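Local coordinates for protein glycosyl hydrolase family 26 (Bacteroides ovatus, PDB 4ZXO) that probably hydrolyses internal beta-1,4-mannosidic linkages of galactomannan, as a beta-mannanase of glycoside hydrolase family 26, at residues G26-H31 with K332-G337; W102-P107 with W171-K176. All blocks are in the same frame, centred on the assembly; numbering follows the deposited sequence.

Contact 1: residues G26-H31 with K332-G337; sequences GILFGH and KILFVG. With K (potassium ion), chain B.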
loop_
_atom_site.group_PDB
_atom_site.type_symbol
_atom_site.label_atom_id
_atom_site.label_comp_id
_atom_site.label_asym_id
_atom_site.label_seq_id
_atom_site.Cartn_x
_atom_site.Cartn_y
_atom_site.Cartn_z
ATOM N N GLY A 26 -9.798 -11.992 9.704
ATOM C CA GLY A 26 -9.822 -10.614 10.208
ATOM C C GLY A 26 -9.031 -9.705 9.284
ATOM O O GLY A 26 -8.616 -10.122 8.197
ATOM N N ILE A 27 -8.814 -8.489 9.759
ATOM C CA ILE A 27 -8.241 -7.392 8.973
ATOM C C ILE A 27 -6.880 -7.021 9.544
ATOM O O ILE A 27 -6.807 -6.550 10.676
ATOM C CB ILE A 27 -9.134 -6.143 9.009
ATOM C CG1 ILE A 27 -10.586 -6.433 8.621
ATOM C CG2 ILE A 27 -8.569 -5.082 8.053
ATOM C CD1 ILE A 27 -11.539 -5.260 8.819
ATOM N N LEU A 28 -5.799 -7.215 8.792
ATOM C CA LEU A 28 -4.487 -6.752 9.283
ATOM C C LEU A 28 -4.442 -5.272 9.394
ATOM O O LEU A 28 -4.874 -4.590 8.486
ATOM C CB LEU A 28 -3.372 -7.219 8.332
ATOM C CG LEU A 28 -3.173 -8.749 8.249
ATOM C CD1 LEU A 28 -2.487 -9.125 6.889
ATOM C CD2 LEU A 28 -2.374 -9.241 9.441
ATOM N N PHE A 29 -3.892 -4.758 10.494
ATOM C CA PHE A 29 -3.725 -3.326 10.619
ATOM C C PHE A 29 -2.361 -2.880 10.135
ATOM O O PHE A 29 -1.347 -3.504 10.498
ATOM C CB PHE A 29 -3.893 -2.880 12.061
ATOM C CG PHE A 29 -3.847 -1.374 12.204
ATOM C CD1 PHE A 29 -4.941 -0.587 11.808
ATOM C CD2 PHE A 29 -2.702 -0.735 12.627
ATOM C CE1 PHE A 29 -4.886 0.832 11.889
ATOM C CE2 PHE A 29 -2.653 0.669 12.704
ATOM C CZ PHE A 29 -3.738 1.449 12.349
ATOM N N GLY A 30 -2.331 -1.762 9.384
ATOM C CA GLY A 30 -1.130 -1.279 8.751
ATOM C C GLY A 30 -0.777 0.173 9.060
ATOM O O GLY A 30 -1.660 1.000 9.317
ATOM N N HIS A 31 0.511 0.488 8.949
ATOM C CA HIS A 31 0.963 1.849 9.078
ATOM C C HIS A 31 2.169 2.079 8.156
ATOM O O HIS A 31 3.138 1.296 8.166
ATOM C CB HIS A 31 1.345 2.102 10.540
ATOM C CG HIS A 31 1.757 3.529 10.835
ATOM N ND1 HIS A 31 2.774 3.834 11.721
ATOM C CD2 HIS A 31 1.276 4.715 10.384
ATOM C CE1 HIS A 31 2.909 5.153 11.803
ATOM N NE2 HIS A 31 2.024 5.712 10.977
ATOM N N LYS A 332 -11.430 -8.394 15.355
ATOM C CA LYS A 332 -11.429 -8.198 13.901
ATOM C C LYS A 332 -10.147 -7.600 13.395
ATOM O O LYS A 332 -9.935 -7.593 12.193
ATOM C CB LYS A 332 -12.616 -7.317 13.505
ATOM C CG LYS A 332 -13.907 -7.965 13.973
ATOM C CD LYS A 332 -15.146 -7.156 13.670
ATOM C CE LYS A 332 -16.388 -7.957 14.081
ATOM N NZ LYS A 332 -17.606 -7.158 13.868
ATOM N N ILE A 333 -9.298 -7.069 14.276
ATOM C CA ILE A 333 -8.149 -6.310 13.780
ATOM C C ILE A 333 -6.865 -6.963 14.210
ATOM O O ILE A 333 -6.692 -7.200 15.427
ATOM C CB ILE A 333 -8.159 -4.841 14.320
ATOM C CG1 ILE A 333 -9.497 -4.130 14.077
ATOM C CG2 ILE A 333 -7.001 -3.944 13.747
ATOM C CD1 ILE A 333 -9.905 -3.992 12.636
ATOM N N LEU A 334 -5.958 -7.209 13.256
ATOM C CA LEU A 334 -4.844 -8.106 13.493
ATOM C C LEU A 334 -3.500 -7.369 13.492
ATOM O O LEU A 334 -3.178 -6.583 12.590
ATOM C CB LEU A 334 -4.800 -9.207 12.457
ATOM C CG LEU A 334 -6.075 -10.011 12.252
ATOM C CD1 LEU A 334 -5.888 -10.921 11.044
ATOM C CD2 LEU A 334 -6.463 -10.798 13.472
ATOM N N PHE A 335 -2.700 -7.679 14.491
ATOM C CA PHE A 335 -1.376 -7.125 14.677
ATOM C C PHE A 335 -0.442 -8.311 14.762
ATOM O O PHE A 335 -0.873 -9.447 15.061
ATOM C CB PHE A 335 -1.274 -6.269 15.991
ATOM C CG PHE A 335 -2.086 -5.022 15.956
ATOM C CD1 PHE A 335 -1.469 -3.771 15.803
ATOM C CD2 PHE A 335 -3.487 -5.081 16.091
ATOM C CE1 PHE A 335 -2.231 -2.586 15.752
ATOM C CE2 PHE A 335 -4.246 -3.912 16.037
ATOM C CZ PHE A 335 -3.622 -2.654 15.845
ATOM N N VAL A 336 0.844 -8.059 14.603
ATOM C CA VAL A 336 1.829 -9.108 14.826
ATOM C C VAL A 336 1.668 -9.744 16.198
ATOM O O VAL A 336 1.517 -9.021 17.191
ATOM C CB VAL A 336 3.239 -8.527 14.677
ATOM C CG1 VAL A 336 4.267 -9.526 15.154
ATOM C CG2 VAL A 336 3.485 -8.132 13.187
ATOM N N GLY A 337 1.697 -11.085 16.266
ATOM C CA GLY A 337 1.348 -11.841 17.492
ATOM C C GLY A 337 -0.053 -12.457 17.473
ATOM O O GLY A 337 -0.338 -13.440 18.176
HETATM K K K B . -6.801 -7.501 17.808
HETATM O O HOH W 1 -7.773 -8.818 19.856
HETATM O O HOH W 2 -5.452 -9.789 19.452
HETATM O O HOH W 3 -4.393 -7.666 18.261
HETATM O O HOH W 4 -6.713 -10.224 17.530
#

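Contact 2: residues W102-P107 with W171-K176; sequences WHVRNP and WFWWGK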
loop_
_atom_site.group_PDB
_atom_site.type_symbol
_atom_site.label_atom_id
_atom_site.label_comp_id
_atom_site.label_asym_id
_atom_site.label_seq_id
_atom_site.Cartn_x
_atom_site.Cartn_y
_atom_site.Cartn_z
ATOM N N TRP A 102 5.082 3.682 -4.714
ATOM C CA TRP A 102 6.147 4.224 -5.567
ATOM C C TRP A 102 5.760 5.602 -6.045
ATOM O O TRP A 102 5.155 5.750 -7.142
ATOM C CB TRP A 102 6.380 3.288 -6.797
ATOM C CG TRP A 102 7.630 3.603 -7.574
ATOM C CD1 TRP A 102 8.738 4.303 -7.141
ATOM C CD2 TRP A 102 7.905 3.198 -8.913
ATOM N NE1 TRP A 102 9.671 4.371 -8.162
ATOM C CE2 TRP A 102 9.182 3.709 -9.255
ATOM C CE3 TRP A 102 7.175 2.491 -9.867
ATOM C CZ2 TRP A 102 9.770 3.517 -10.512
ATOM C CZ3 TRP A 102 7.764 2.272 -11.130
ATOM C CH2 TRP A 102 9.074 2.783 -11.443
ATOM N N HIS A 103 6.107 6.614 -5.249
ATOM C CA HIS A 103 5.884 7.981 -5.718
ATOM C C HIS A 103 7.050 8.376 -6.665
ATOM O O HIS A 103 8.003 9.122 -6.293
ATOM C CB HIS A 103 5.770 8.953 -4.530
ATOM C CG HIS A 103 4.463 8.876 -3.818
ATOM N ND1 HIS A 103 4.153 7.881 -2.909
ATOM C CD2 HIS A 103 3.412 9.728 -3.817
ATOM C CE1 HIS A 103 2.953 8.124 -2.392
ATOM N NE2 HIS A 103 2.479 9.232 -2.937
ATOM N N VAL A 104 6.959 7.849 -7.882
ATOM C CA VAL A 104 8.033 7.954 -8.866
ATOM C C VAL A 104 8.086 9.353 -9.475
ATOM O O VAL A 104 7.048 10.024 -9.685
ATOM C CB VAL A 104 7.817 6.872 -9.959
ATOM C CG1 VAL A 104 6.389 6.931 -10.572
ATOM C CG2 VAL A 104 8.883 6.824 -11.052
ATOM N N ARG A 105 9.319 9.784 -9.740
ATOM C CA ARG A 105 9.558 11.066 -10.371
ATOM C C ARG A 105 8.902 11.135 -11.761
ATOM O O ARG A 105 8.537 10.108 -12.383
ATOM C CB ARG A 105 11.078 11.296 -10.517
ATOM C CG ARG A 105 11.878 11.285 -9.233
ATOM C CD ARG A 105 11.628 12.456 -8.297
ATOM N NE ARG A 105 12.057 13.734 -8.906
ATOM C CZ ARG A 105 12.041 14.896 -8.275
ATOM N NH1 ARG A 105 11.689 14.961 -7.018
ATOM N NH2 ARG A 105 12.420 16.007 -8.905
ATOM N N ASN A 106 8.795 12.363 -12.250
ATOM C CA ASN A 106 8.223 12.628 -13.566
ATOM C C ASN A 106 9.335 12.451 -14.601
ATOM O O ASN A 106 10.287 13.261 -14.610
ATOM C CB ASN A 106 7.671 14.049 -13.569
ATOM C CG ASN A 106 6.948 14.414 -14.842
ATOM O OD1 ASN A 106 7.398 14.106 -15.925
ATOM N ND2 ASN A 106 5.812 15.068 -14.709
ATOM N N PRO A 107 9.226 11.430 -15.473
ATOM C CA PRO A 107 10.356 11.144 -16.387
ATOM C C PRO A 107 10.490 12.138 -17.545
ATOM O O PRO A 107 11.536 12.150 -18.209
ATOM C CB PRO A 107 10.041 9.737 -16.921
ATOM C CG PRO A 107 8.511 9.615 -16.820
ATOM C CD PRO A 107 8.151 10.419 -15.532
ATOM N N TRP A 171 -3.846 14.326 -9.608
ATOM C CA TRP A 171 -2.770 14.998 -8.905
ATOM C C TRP A 171 -1.410 14.330 -9.096
ATOM O O TRP A 171 -0.399 14.884 -8.645
ATOM C CB TRP A 171 -3.080 15.098 -7.415
ATOM C CG TRP A 171 -3.538 13.836 -6.786
ATOM C CD1 TRP A 171 -2.764 12.840 -6.272
ATOM C CD2 TRP A 171 -4.879 13.495 -6.496
ATOM N NE1 TRP A 171 -3.562 11.846 -5.737
ATOM C CE2 TRP A 171 -4.870 12.230 -5.860
ATOM C CE3 TRP A 171 -6.099 14.112 -6.754
ATOM C CZ2 TRP A 171 -6.036 11.595 -5.387
ATOM C CZ3 TRP A 171 -7.302 13.443 -6.288
ATOM C CH2 TRP A 171 -7.236 12.194 -5.640
ATOM N N PHE A 172 -1.371 13.157 -9.750
ATOM C CA PHE A 172 -0.103 12.546 -10.143
ATOM C C PHE A 172 0.025 12.538 -11.663
ATOM O O PHE A 172 -0.994 12.598 -12.379
ATOM C CB PHE A 172 -0.030 11.075 -9.646
ATOM C CG PHE A 172 -0.024 10.942 -8.152
ATOM C CD1 PHE A 172 0.815 11.747 -7.380
ATOM C CD2 PHE A 172 -0.817 9.992 -7.521
ATOM C CE1 PHE A 172 0.877 11.576 -6.009
ATOM C CE2 PHE A 172 -0.784 9.833 -6.160
ATOM C CZ PHE A 172 0.068 10.609 -5.393
ATOM N N TRP A 173 1.258 12.418 -12.166
ATOM C CA TRP A 173 1.427 12.546 -13.611
ATOM C C TRP A 173 0.869 11.366 -14.415
ATOM O O TRP A 173 0.743 11.454 -15.637
ATOM C CB TRP A 173 2.933 12.764 -13.961
ATOM C CG TRP A 173 3.914 11.738 -13.533
ATOM C CD1 TRP A 173 4.770 11.802 -12.439
ATOM C CD2 TRP A 173 4.227 10.513 -14.215
ATOM N NE1 TRP A 173 5.558 10.678 -12.401
ATOM C CE2 TRP A 173 5.252 9.872 -13.475
ATOM C CE3 TRP A 173 3.727 9.881 -15.382
ATOM C CZ2 TRP A 173 5.825 8.645 -13.881
ATOM C CZ3 TRP A 173 4.289 8.644 -15.779
ATOM C CH2 TRP A 173 5.330 8.035 -15.022
ATOM N N TRP A 174 0.486 10.281 -13.719
ATOM C CA TRP A 174 -0.209 9.125 -14.317
ATOM C C TRP A 174 -1.716 9.167 -14.058
ATOM O O TRP A 174 -2.391 8.176 -14.289
ATOM C CB TRP A 174 0.350 7.823 -13.767
ATOM C CG TRP A 174 0.266 7.707 -12.250
ATOM C CD1 TRP A 174 -0.821 7.288 -11.518
ATOM C CD2 TRP A 174 1.282 8.032 -11.302
ATOM N NE1 TRP A 174 -0.540 7.320 -10.169
ATOM C CE2 TRP A 174 0.747 7.780 -10.001
ATOM C CE3 TRP A 174 2.581 8.542 -11.421
ATOM C CZ2 TRP A 174 1.498 7.941 -8.838
ATOM C CZ3 TRP A 174 3.320 8.804 -10.258
ATOM C CH2 TRP A 174 2.767 8.475 -8.975
ATOM N N GLY A 175 -2.216 10.300 -13.575
ATOM C CA GLY A 175 -3.620 10.399 -13.210
ATOM C C GLY A 175 -4.609 10.581 -14.376
ATOM O O GLY A 175 -4.216 10.626 -15.571
ATOM N N LYS A 176 -5.879 10.727 -14.020
ATOM C CA LYS A 176 -6.979 10.543 -14.999
ATOM C C LYS A 176 -6.905 11.518 -16.190
ATOM O O LYS A 176 -7.072 11.116 -17.374
ATOM C CB LYS A 176 -8.317 10.678 -14.258
ATOM C CG LYS A 176 -9.520 10.499 -15.108
ATOM C CD LYS A 176 -9.643 9.125 -15.552
ATOM C CE LYS A 176 -11.147 8.811 -15.997
ATOM N NZ LYS A 176 -11.698 9.716 -17.074
#

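Contact 1: residues G26-H31 with K332-G337
With CG of Phe29 opposite its backbone N (chi1 -175°) and CG of Phe335 opposite its carbonyl carbon (chi1 -67°), the two rings run side by side and point the same way, nearly parallel but slid apart, with centroids 5.4 Å from each other. What covers one face of the Phe335 ring is CB of Phe29, 4.1 Å from the ring centroid, a CH-pi contact. The same Phe29 CB touches Ile333 CG2 at 3.7 Å. Large apolar rings suit this buried place, where Phe335 also packs on Val50 and Cys54 and both phenylalanines meet Phe324 of helix 321-328. An alanine in place of Phe335 would remove the ring and is likely to leave Phe29 CB without its CH-pi partner and a gap beside the Phe29 ring.

The two backbones pair in parallel, Ile27 with Ile333 and Leu28 with Leu334. Ile27 N donates to Lys332 O (2.8 Å), Ile27 O accepts from Leu334 N, and Phe29 N donates to Leu334 O (2.9 Å). At Gly26, just after a helix, phi is positive and a side chain would press on Lys332 O and Leu334 CG. Leu28 CD2 rests against Leu334 CB, while Lys332 sends its amine away to a salt bridge with Glu291. Ile333 O binds the potassium ion at 2.4 Å, together with the backbone O atoms of Ser328 and Ser330 and four waters. The whole is a short C-terminal strand added in parallel to strand 27-32 of the family's TIM barrel.

Contact 2: residues W102-P107 with W171-K176
His103 and Phe172 belong to irregular backbones that meet across the contact: His103 is the centre of an inverse gamma turn, and Phe172 opens a type I beta turn to Gly175, closed by Gly175 N bonding to Phe172 O. The turn carries Trp173 toward 102-107, where the CA atoms of Asn106 and Trp173 are 6.8 Å apart.

With CG of Trp173 set between the backbone N and the carbonyl carbon (chi1 58°), the indole packs against 102-107. Its NE1 donates to Val104 O (3.2 Å), which lies near the ring plane, although the donor stands well above the carbonyl plane. Over one indole face sit Pro107 CD, 3.7 Å from the six-membered ring centroid, and Asn106 CA above the five-membered ring; Trp174 CE3 covers the opposite face. A rigid proline suits this flat surface. Val104 CG1 touches both indoles, 3.6 Å from Trp174 CZ3 and 3.8 Å from Trp173 CZ2. The His103 and Phe172 rings meet obliquely, while His103 ND1 is hydrogen-bonded to Asp64.

Both loops follow adjacent parallel strands, 97-101 and 159-162, at the C-terminal end of the barrel, where TIM-barrel enzymes carry their active sites; helix 121-125 packs on Trp173, helix 132-147 on Val104 and Pro107, and helix 181-197 on Trp174.

Contact 1 and contact 2 lie on opposite sides of the chain's centre, their centres about 30 Å apart and their nearest atoms about 12 Å apart, without touching. Along the chain 102-107 and 171-176 both fall within the long excursion that runs from 26-31 to 332-337, so contact 2 is nested, in sequence, inside the loop that contact 1 closes. One parallel sheet relates them: strand 27-32 belongs to it, strand 333-334 is added to it, and strands 97-101 and 159-162 are followed by the two loops of contact 2. Contact 1 thus pairs a strand near the start of the chain with one near its end, whereas contact 2 packs together loops that follow neighbouring barrel strands.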